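Serine protease MT3772 (Mycobacterium tuberculosis, PDB 3K6Y) is a chymotrypsin-like serine protease that probably cleaves peptide bonds and lets the bacterium withstand acid and oxidative stress, this chain being its protease part. Local coordinates at residues P20-A25 with A125-D130; P35-T40 with G140-T145; N81-Y86 with A106-P111; V45-L50 with D68-N73. All coordinates share one frame; numbering follows the deposited sequence.

Interaction 1: residues P20-A25 with A125-D130; sequences PVIPVA and AKTGAD
Thr127 brings its methyl, CG2, up to two side chains of the N-terminal segment at once, and this small apolar patch is the tight part of the contact. CG2 lies 4.0 Å from CG1 of Val24 and 4.1 Å from CG2 of Ile22, both ordinary van der Waals separations. The side chains of Ile22 and Thr127 cross at about a right angle, so methyls meet without lying alongside one another. The torsion of Thr127 (chi1 -64°) carries CG2 away from its own backbone N and leaves OG1 beside it; the hydroxyl is hydrogen-bonded to the backbone O of Arg150. Val24 CG1 also passes 4.4 Å from the backbone N of Gly128. Segment 125-130 bends here in a type II beta turn from Lys126 to Ala129, closed by Ala129 N to Lys126 O at 3.1 Å, with Gly128 at its third position on a positive phi of 87°. The turn leads into strand 130-135, the first strand of the C-terminal barrel in this two-barrel chymotrypsin-like fold. The loose side is the surface: Thr127 is exposed, and the bond from CA to CB of Pro23 points away from the turn. Carbonyls of segment 20-25 are also bonded to arginines of the barrel strands, Ile22 O to Arg150 NH1, Val24 O to Arg175 NH1 and Ala25 O to Arg148 NE.

Interaction 2: residues P35-T40 with G140-T145; sequences PVVAAT and GNFTAT
Val37 of helix 35-40 reaches out to Phe142 and Ala144, and both of its methyls take part. Its CB points at segment 140-145 and splits into two branches. CG1, set anti to the backbone N (chi1 171°), runs into the angle between the two partners: it sits 3.7 Å from Ala144 CB and 3.8 Å from Phe142 CE1. Against the phenyl ring this methyl lies in plane at the edge, so the contact is made with the rim of the ring and not with its face. CG2, the second branch, leans on the same alanine methyl, 3.9 Å from Ala144 CB, so that the fork of the valine straddles it. Between these partners the bond from CA to CB of Thr143, the first residue of the strand, points away from the helix. Within the helix, Thr40 OG1 donates to Val36 O at 2.7 Å, tilted 24° from the carbonyl plane. Thr40 and Val36 also touch Ile188 of strand 186-188, while Ala144 packs on Val132 and Leu134 of strand 130-135. The arrangement is that of a short helix lying on the outside of the C-terminal beta-barrel of a chymotrypsin-like protease, just before the chain enters the N-terminal barrel.

Interaction 3: residues N81-Y86 with A106-P111; sequences NNVTVY and AILAVP
Leu108 CD1 lodges between two valines of the facing strand, 3.8 Å from Val85 CG2 and 4.0 Å from Val83 CG1. The leucine side chain crosses that of Val83 at about a right angle and that of Val85 obliquely. Val85 CG2 has a second neighbour in Val110 CG2, at 4.0 Å, and so touches both Leu108 and Val110. Rotation explains the sharing: chi1 of 164° puts CG1 of Val85 anti to the backbone N, which leaves CG2 anti to the carbonyl carbon and facing both partners. All four residues are buried and the contact is purely apolar. The two strands are not sheet neighbours: 82-87 and 105-109 flank strand 90-100 in the N-terminal six-stranded antiparallel barrel, and their side chains meet inside it. A second shell carries the packing further. Leu108 touches Val96 and Val110 touches Phe92, both on the intervening strand, while Val83 rests on Ile47 and Val77. Backbone pairing holds strand 82-87 in place, with Thr84 bonded to Arg48 and Val85 to Phe92, and Asn81 and Asn82 both face Leu50 in a classic beta bulge.

Interaction 4: residues V45-L50 with D68-N73; sequences VKIRSL and DRVMTN
Ile47 and Val45 meet Thr72 and Val70 in an apolar contact across the interior of the N-terminal beta-barrel. The short segments of strands 45-50 and 69-72 run at 73° to each other, their axes 9.4 Å apart, with strand 56-66 between them in the sheet order. Val45 and Val70 reach toward each other tip to tip, CG2 of Val45 lying 3.8 Å from CG1 of Val70. Ile47 extends its CG1-CD1 arm at Thr72 with chi2 near -173°, so that CD1 leads. That methyl stands 3.5 Å from Thr72 CB, closer than usual for two carbons, so the packing is tight here, and 3.8 Å from Thr72 CG2; it also lies 4.2 Å from Val70 CG1. This is the familiar chymotrypsin-like barrel, whose strands turn side chains inward, so that two strands that are not sheet neighbours meet in the closed core. The hydroxyl of Thr72, although only 3.6 Å from Ile47 CD1, has its polar partner elsewhere, in the backbone O of Thr61. Thr72 also lies near the predicted catalytic residues, its side chain about 6 Å from that of Ser183 and 7 Å from that of His75. Next along the chain, Asn73 donates through ND2 to the backbone O of Asp104 and packs on Ser183.

Interactions 3 and 4 are core contacts of the N-terminal barrel, their centres about 5 Å apart, and share one sheet: strands 82-87 and 44-51 are neighbours, as are 105-109 and 69-72. Probable backbone hydrogen bonds join them, Leu108 N to Val70 O and Tyr86 N to Lys46 O, both 2.8 Å. Interactions 1 and 2 belong to the C-terminal barrel instead, where parts of the N-terminal region lie against it. Interaction 1 is at the surface and pairs a few methyls with arginine bonds to backbone carbonyls nearby; interaction 2 is partly buried and wholly apolar across its segments. Along the chain these two alternate, and both enclose interactions 3 and 4.

Interaction 1: residues P20-A25 with A125-D130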
# COMPACT_ATOMS: atom_id res chain seq x y z
N PRO A 20 -14.98 -12.04 28.82
CA PRO A 20 -14.46 -10.72 29.10
C PRO A 20 -12.92 -10.74 29.09
O PRO A 20 -12.29 -11.80 29.24
CB PRO A 20 -15.00 -10.44 30.51
CG PRO A 20 -16.18 -11.36 30.67
CD PRO A 20 -15.74 -12.58 29.96
N VAL A 21 -12.33 -9.57 28.90
CA VAL A 21 -10.88 -9.46 29.10
C VAL A 21 -10.60 -9.85 30.55
O VAL A 21 -11.42 -9.58 31.43
CB VAL A 21 -10.31 -8.04 28.78
CG1 VAL A 21 -10.53 -7.70 27.30
CG2 VAL A 21 -10.91 -6.97 29.69
N ILE A 22 -9.47 -10.51 30.80
CA ILE A 22 -9.19 -10.97 32.16
C ILE A 22 -9.09 -9.77 33.11
O ILE A 22 -8.29 -8.86 32.87
CB ILE A 22 -7.92 -11.83 32.24
CG1 ILE A 22 -8.10 -13.16 31.50
CG2 ILE A 22 -7.55 -12.09 33.70
CD1 ILE A 22 -6.94 -14.12 31.68
N PRO A 23 -9.91 -9.77 34.18
CA PRO A 23 -9.78 -8.70 35.16
C PRO A 23 -8.45 -8.82 35.90
O PRO A 23 -8.04 -9.93 36.29
CB PRO A 23 -10.93 -8.97 36.13
CG PRO A 23 -11.80 -9.93 35.49
CD PRO A 23 -10.98 -10.71 34.53
N VAL A 24 -7.77 -7.69 36.07
CA VAL A 24 -6.53 -7.65 36.85
C VAL A 24 -6.51 -6.37 37.65
O VAL A 24 -7.25 -5.42 37.36
CB VAL A 24 -5.26 -7.71 35.95
CG1 VAL A 24 -5.21 -9.00 35.17
CG2 VAL A 24 -5.13 -6.47 35.02
N ALA A 25 -5.64 -6.33 38.66
CA ALA A 25 -5.52 -5.14 39.50
C ALA A 25 -5.07 -3.89 38.72
O ALA A 25 -4.42 -4.01 37.68
CB ALA A 25 -4.58 -5.41 40.65
N ALA A 125 5.03 -12.98 28.72
CA ALA A 125 4.64 -12.38 29.99
C ALA A 125 3.43 -13.11 30.56
O ALA A 125 2.67 -13.73 29.82
CB ALA A 125 4.32 -10.91 29.80
N LYS A 126 3.27 -13.01 31.87
CA LYS A 126 2.20 -13.71 32.58
C LYS A 126 1.14 -12.75 33.07
O LYS A 126 1.42 -11.59 33.39
CB LYS A 126 2.77 -14.51 33.76
CG LYS A 126 3.54 -15.76 33.34
CD LYS A 126 3.93 -16.60 34.54
CE LYS A 126 4.67 -17.86 34.11
NZ LYS A 126 5.03 -18.71 35.28
N THR A 127 -0.09 -13.24 33.17
CA THR A 127 -1.20 -12.46 33.70
C THR A 127 -0.80 -11.79 35.01
O THR A 127 -0.22 -12.44 35.89
CB THR A 127 -2.45 -13.34 33.93
OG1 THR A 127 -2.93 -13.85 32.68
CG2 THR A 127 -3.55 -12.55 34.60
N GLY A 128 -1.12 -10.50 35.14
CA GLY A 128 -0.83 -9.72 36.33
C GLY A 128 0.53 -9.06 36.44
O GLY A 128 0.77 -8.29 37.36
N ALA A 129 1.42 -9.35 35.48
CA ALA A 129 2.78 -8.78 35.49
C ALA A 129 2.78 -7.26 35.36
O ALA A 129 2.00 -6.70 34.58
CB ALA A 129 3.63 -9.41 34.40
N ASP A 130 3.65 -6.60 36.14
CA ASP A 130 3.92 -5.17 36.00
C ASP A 130 4.70 -4.94 34.71
O ASP A 130 5.76 -5.54 34.49
CB ASP A 130 4.81 -4.63 37.14
CG ASP A 130 4.11 -4.57 38.49
OD1 ASP A 130 2.90 -4.30 38.59
OD2 ASP A 130 4.83 -4.76 39.50

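Interaction 2: residues P35-T40 with G140-T145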
# COMPACT_ATOMS: atom_id res chain seq x y z
N PRO A 35 13.41 2.78 37.72
CA PRO A 35 14.67 3.06 37.01
C PRO A 35 14.75 2.54 35.56
O PRO A 35 15.53 3.07 34.76
CB PRO A 35 15.75 2.41 37.88
CG PRO A 35 15.11 2.14 39.15
CD PRO A 35 13.64 2.15 39.03
N VAL A 36 13.95 1.53 35.23
CA VAL A 36 13.94 1.00 33.86
C VAL A 36 13.45 2.04 32.85
O VAL A 36 13.84 2.00 31.68
CB VAL A 36 13.12 -0.32 33.76
CG1 VAL A 36 11.60 -0.05 33.79
CG2 VAL A 36 13.51 -1.08 32.54
N VAL A 37 12.63 2.98 33.29
CA VAL A 37 12.05 3.95 32.35
C VAL A 37 13.16 4.84 31.79
O VAL A 37 13.34 4.93 30.57
CB VAL A 37 10.95 4.77 33.03
CG1 VAL A 37 10.51 5.92 32.12
CG2 VAL A 37 9.77 3.87 33.39
N ALA A 38 13.95 5.45 32.67
CA ALA A 38 14.97 6.37 32.23
C ALA A 38 16.04 5.67 31.42
O ALA A 38 16.64 6.27 30.50
CB ALA A 38 15.63 7.03 33.44
N ALA A 39 16.30 4.42 31.78
CA ALA A 39 17.33 3.65 31.09
C ALA A 39 16.90 3.25 29.69
O ALA A 39 17.73 3.08 28.81
CB ALA A 39 17.73 2.46 31.89
N THR A 40 15.59 3.09 29.48
CA THR A 40 15.08 2.64 28.20
C THR A 40 14.74 3.80 27.27
O THR A 40 14.82 3.66 26.05
CB THR A 40 13.82 1.75 28.42
OG1 THR A 40 14.15 0.69 29.33
CG2 THR A 40 13.35 1.13 27.14
N GLY A 140 3.82 14.59 21.75
CA GLY A 140 4.45 15.44 22.76
C GLY A 140 5.63 14.78 23.44
O GLY A 140 6.39 14.04 22.81
N ASN A 141 5.78 15.05 24.73
CA ASN A 141 6.90 14.54 25.49
C ASN A 141 6.83 13.05 25.74
O ASN A 141 5.75 12.47 25.83
CB ASN A 141 6.98 15.27 26.84
CG ASN A 141 7.44 16.71 26.71
OD1 ASN A 141 8.00 17.11 25.68
ND2 ASN A 141 7.23 17.50 27.76
N PHE A 142 8.00 12.44 25.87
CA PHE A 142 8.10 11.05 26.27
C PHE A 142 7.31 10.79 27.54
O PHE A 142 7.42 11.57 28.51
CB PHE A 142 9.58 10.67 26.47
CG PHE A 142 9.79 9.28 26.97
CD1 PHE A 142 9.97 9.04 28.34
CD2 PHE A 142 9.78 8.19 26.10
CE1 PHE A 142 10.17 7.76 28.82
CE2 PHE A 142 9.97 6.90 26.59
CZ PHE A 142 10.18 6.70 27.95
N THR A 143 6.52 9.71 27.56
CA THR A 143 5.65 9.36 28.69
C THR A 143 5.69 7.87 28.93
O THR A 143 5.55 7.07 27.99
CB THR A 143 4.19 9.80 28.39
OG1 THR A 143 4.18 11.20 28.09
CG2 THR A 143 3.24 9.47 29.55
N ALA A 144 5.90 7.49 30.20
CA ALA A 144 5.77 6.11 30.63
C ALA A 144 4.37 5.92 31.20
O ALA A 144 3.97 6.66 32.11
CB ALA A 144 6.81 5.78 31.68
N THR A 145 3.67 4.91 30.70
CA THR A 145 2.30 4.63 31.13
C THR A 145 2.29 3.30 31.87
O THR A 145 2.54 2.26 31.27
CB THR A 145 1.35 4.60 29.90
OG1 THR A 145 1.37 5.90 29.29
CG2 THR A 145 -0.07 4.25 30.30

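Interaction 3: residues N81-Y86 with A106-P111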
# COMPACT_ATOMS: atom_id res chain seq x y z
N ASN A 81 4.55 9.99 2.86
CA ASN A 81 5.64 10.07 1.89
C ASN A 81 6.93 10.64 2.46
O ASN A 81 7.90 10.82 1.72
CB ASN A 81 5.25 10.79 0.60
CG ASN A 81 5.05 12.26 0.80
OD1 ASN A 81 5.09 12.78 1.92
ND2 ASN A 81 4.83 12.97 -0.31
N ASN A 82 6.97 10.86 3.78
CA ASN A 82 8.18 11.32 4.44
C ASN A 82 8.10 10.90 5.89
O ASN A 82 7.08 11.15 6.53
CB ASN A 82 8.32 12.84 4.33
CG ASN A 82 9.62 13.33 4.91
OD1 ASN A 82 9.66 13.77 6.06
ND2 ASN A 82 10.69 13.21 4.14
N VAL A 83 9.16 10.27 6.41
CA VAL A 83 9.16 9.78 7.79
C VAL A 83 10.41 10.31 8.47
O VAL A 83 11.50 10.16 7.94
CB VAL A 83 9.12 8.25 7.84
CG1 VAL A 83 9.18 7.74 9.29
CG2 VAL A 83 7.90 7.68 7.12
N THR A 84 10.23 10.95 9.62
CA THR A 84 11.35 11.44 10.42
C THR A 84 11.31 10.76 11.78
O THR A 84 10.24 10.59 12.38
CB THR A 84 11.27 12.96 10.60
OG1 THR A 84 11.23 13.57 9.30
CG2 THR A 84 12.49 13.50 11.35
N VAL A 85 12.48 10.36 12.27
CA VAL A 85 12.64 9.79 13.59
C VAL A 85 13.32 10.83 14.49
O VAL A 85 14.31 11.43 14.08
CB VAL A 85 13.50 8.50 13.48
CG1 VAL A 85 14.02 8.06 14.85
CG2 VAL A 85 12.69 7.40 12.78
N TYR A 86 12.79 11.03 15.69
CA TYR A 86 13.41 11.97 16.63
C TYR A 86 13.98 11.21 17.80
O TYR A 86 13.27 10.44 18.44
CB TYR A 86 12.40 12.99 17.14
CG TYR A 86 11.85 13.84 16.04
CD1 TYR A 86 10.79 13.38 15.27
CD2 TYR A 86 12.39 15.09 15.76
CE1 TYR A 86 10.27 14.13 14.24
CE2 TYR A 86 11.86 15.87 14.71
CZ TYR A 86 10.80 15.35 13.96
OH TYR A 86 10.24 16.08 12.92
N ALA A 106 6.23 -1.92 10.72
CA ALA A 106 7.17 -1.37 9.76
C ALA A 106 8.54 -1.34 10.39
O ALA A 106 8.68 -1.16 11.61
CB ALA A 106 6.75 0.05 9.31
N ILE A 107 9.57 -1.51 9.56
CA ILE A 107 10.95 -1.32 10.01
C ILE A 107 11.53 -0.17 9.20
O ILE A 107 11.37 -0.12 7.96
CB ILE A 107 11.81 -2.60 9.84
CG1 ILE A 107 11.24 -3.72 10.73
CG2 ILE A 107 13.28 -2.31 10.19
CD1 ILE A 107 11.92 -5.09 10.57
N LEU A 108 12.16 0.74 9.94
CA LEU A 108 12.79 1.91 9.35
C LEU A 108 14.29 1.78 9.40
O LEU A 108 14.85 1.40 10.43
CB LEU A 108 12.40 3.16 10.15
CG LEU A 108 10.91 3.35 10.39
CD1 LEU A 108 10.67 4.59 11.21
CD2 LEU A 108 10.09 3.44 9.12
N ALA A 109 14.92 2.14 8.28
CA ALA A 109 16.38 2.31 8.25
C ALA A 109 16.69 3.76 8.59
O ALA A 109 16.15 4.69 7.97
CB ALA A 109 16.94 1.97 6.86
N VAL A 110 17.53 3.96 9.60
CA VAL A 110 17.78 5.31 10.16
C VAL A 110 19.28 5.47 10.34
O VAL A 110 19.83 5.17 11.40
CB VAL A 110 17.06 5.50 11.50
CG1 VAL A 110 17.11 6.97 11.92
CG2 VAL A 110 15.59 5.02 11.42
N PRO A 111 19.97 5.88 9.28
CA PRO A 111 21.43 6.03 9.36
C PRO A 111 21.90 6.93 10.48
O PRO A 111 21.31 8.00 10.72
CB PRO A 111 21.80 6.64 8.00
CG PRO A 111 20.74 6.18 7.09
CD PRO A 111 19.48 6.10 7.91

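Interaction 4: residues V45-L50 with D68-N73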
# COMPACT_ATOMS: atom_id res chain seq x y z
N VAL A 45 11.80 6.19 20.35
CA VAL A 45 11.90 7.35 19.49
C VAL A 45 10.52 7.83 19.05
O VAL A 45 9.56 7.06 19.02
CB VAL A 45 12.80 7.05 18.25
CG1 VAL A 45 14.21 6.71 18.69
CG2 VAL A 45 12.23 5.91 17.38
N LYS A 46 10.44 9.11 18.69
CA LYS A 46 9.19 9.66 18.17
C LYS A 46 9.25 9.57 16.65
O LYS A 46 10.29 9.80 16.05
CB LYS A 46 9.06 11.11 18.64
CG LYS A 46 7.74 11.75 18.19
CD LYS A 46 7.65 13.25 18.45
CE LYS A 46 6.69 13.85 17.44
NZ LYS A 46 6.66 15.33 17.48
N ILE A 47 8.11 9.22 16.04
CA ILE A 47 8.03 9.15 14.58
C ILE A 47 7.02 10.18 14.10
O ILE A 47 5.94 10.28 14.63
CB ILE A 47 7.63 7.74 14.13
CG1 ILE A 47 8.66 6.77 14.77
CG2 ILE A 47 7.66 7.65 12.61
CD1 ILE A 47 8.63 5.35 14.38
N ARG A 48 7.42 10.97 13.13
CA ARG A 48 6.51 11.93 12.49
C ARG A 48 6.51 11.66 11.00
O ARG A 48 7.56 11.68 10.35
CB ARG A 48 6.98 13.36 12.75
CG ARG A 48 6.06 14.42 12.24
CD ARG A 48 6.53 15.77 12.79
NE ARG A 48 5.91 16.88 12.07
CZ ARG A 48 5.03 17.72 12.59
NH1 ARG A 48 4.67 17.61 13.86
NH2 ARG A 48 4.53 18.68 11.83
N SER A 49 5.33 11.43 10.45
CA SER A 49 5.18 11.05 9.04
C SER A 49 4.27 12.04 8.34
O SER A 49 3.11 12.24 8.75
CB SER A 49 4.63 9.64 8.93
OG SER A 49 5.46 8.72 9.66
N LEU A 50 4.78 12.68 7.30
CA LEU A 50 3.97 13.61 6.50
C LEU A 50 3.16 12.76 5.54
O LEU A 50 3.72 11.93 4.81
CB LEU A 50 4.86 14.56 5.71
CG LEU A 50 5.88 15.33 6.56
CD1 LEU A 50 6.66 16.27 5.67
CD2 LEU A 50 5.20 16.08 7.70
N ASP A 68 20.75 1.51 13.88
CA ASP A 68 20.21 2.12 12.67
C ASP A 68 18.93 1.45 12.16
O ASP A 68 18.58 1.63 10.99
CB ASP A 68 21.25 2.26 11.58
CG ASP A 68 22.37 3.21 11.94
OD1 ASP A 68 22.36 3.80 13.03
OD2 ASP A 68 23.24 3.39 11.06
N ARG A 69 18.21 0.75 13.04
CA ARG A 69 16.94 0.11 12.67
C ARG A 69 15.91 0.33 13.75
O ARG A 69 16.16 0.08 14.93
CB ARG A 69 17.12 -1.41 12.44
CG ARG A 69 17.96 -1.80 11.23
CD ARG A 69 17.18 -1.50 9.96
NE ARG A 69 17.84 -1.90 8.72
CZ ARG A 69 18.72 -1.15 8.06
NH1 ARG A 69 19.16 -0.01 8.60
NH2 ARG A 69 19.18 -1.58 6.90
N VAL A 70 14.74 0.83 13.34
CA VAL A 70 13.66 1.17 14.25
C VAL A 70 12.40 0.38 13.86
O VAL A 70 12.05 0.31 12.67
CB VAL A 70 13.39 2.68 14.20
CG1 VAL A 70 12.06 3.05 14.86
CG2 VAL A 70 14.51 3.42 14.88
N MET A 71 11.73 -0.21 14.85
CA MET A 71 10.45 -0.86 14.61
C MET A 71 9.32 0.10 15.06
O MET A 71 9.44 0.79 16.09
CB MET A 71 10.34 -2.19 15.37
CG MET A 71 9.00 -2.88 15.12
SD MET A 71 8.96 -4.57 15.77
CE MET A 71 9.98 -5.47 14.59
N THR A 72 8.23 0.08 14.29
CA THR A 72 7.01 0.80 14.65
C THR A 72 5.83 0.02 14.05
O THR A 72 6.03 -1.05 13.48
CB THR A 72 7.05 2.27 14.16
OG1 THR A 72 5.91 2.98 14.67
CG2 THR A 72 7.09 2.40 12.64
N ASN A 73 4.61 0.53 14.21
CA ASN A 73 3.49 -0.09 13.50
C ASN A 73 3.41 0.40 12.07
O ASN A 73 3.79 1.54 11.78
CB ASN A 73 2.16 0.22 14.18
CG ASN A 73 1.99 -0.48 15.53
OD1 ASN A 73 1.64 0.17 16.51
ND2 ASN A 73 2.17 -1.79 15.56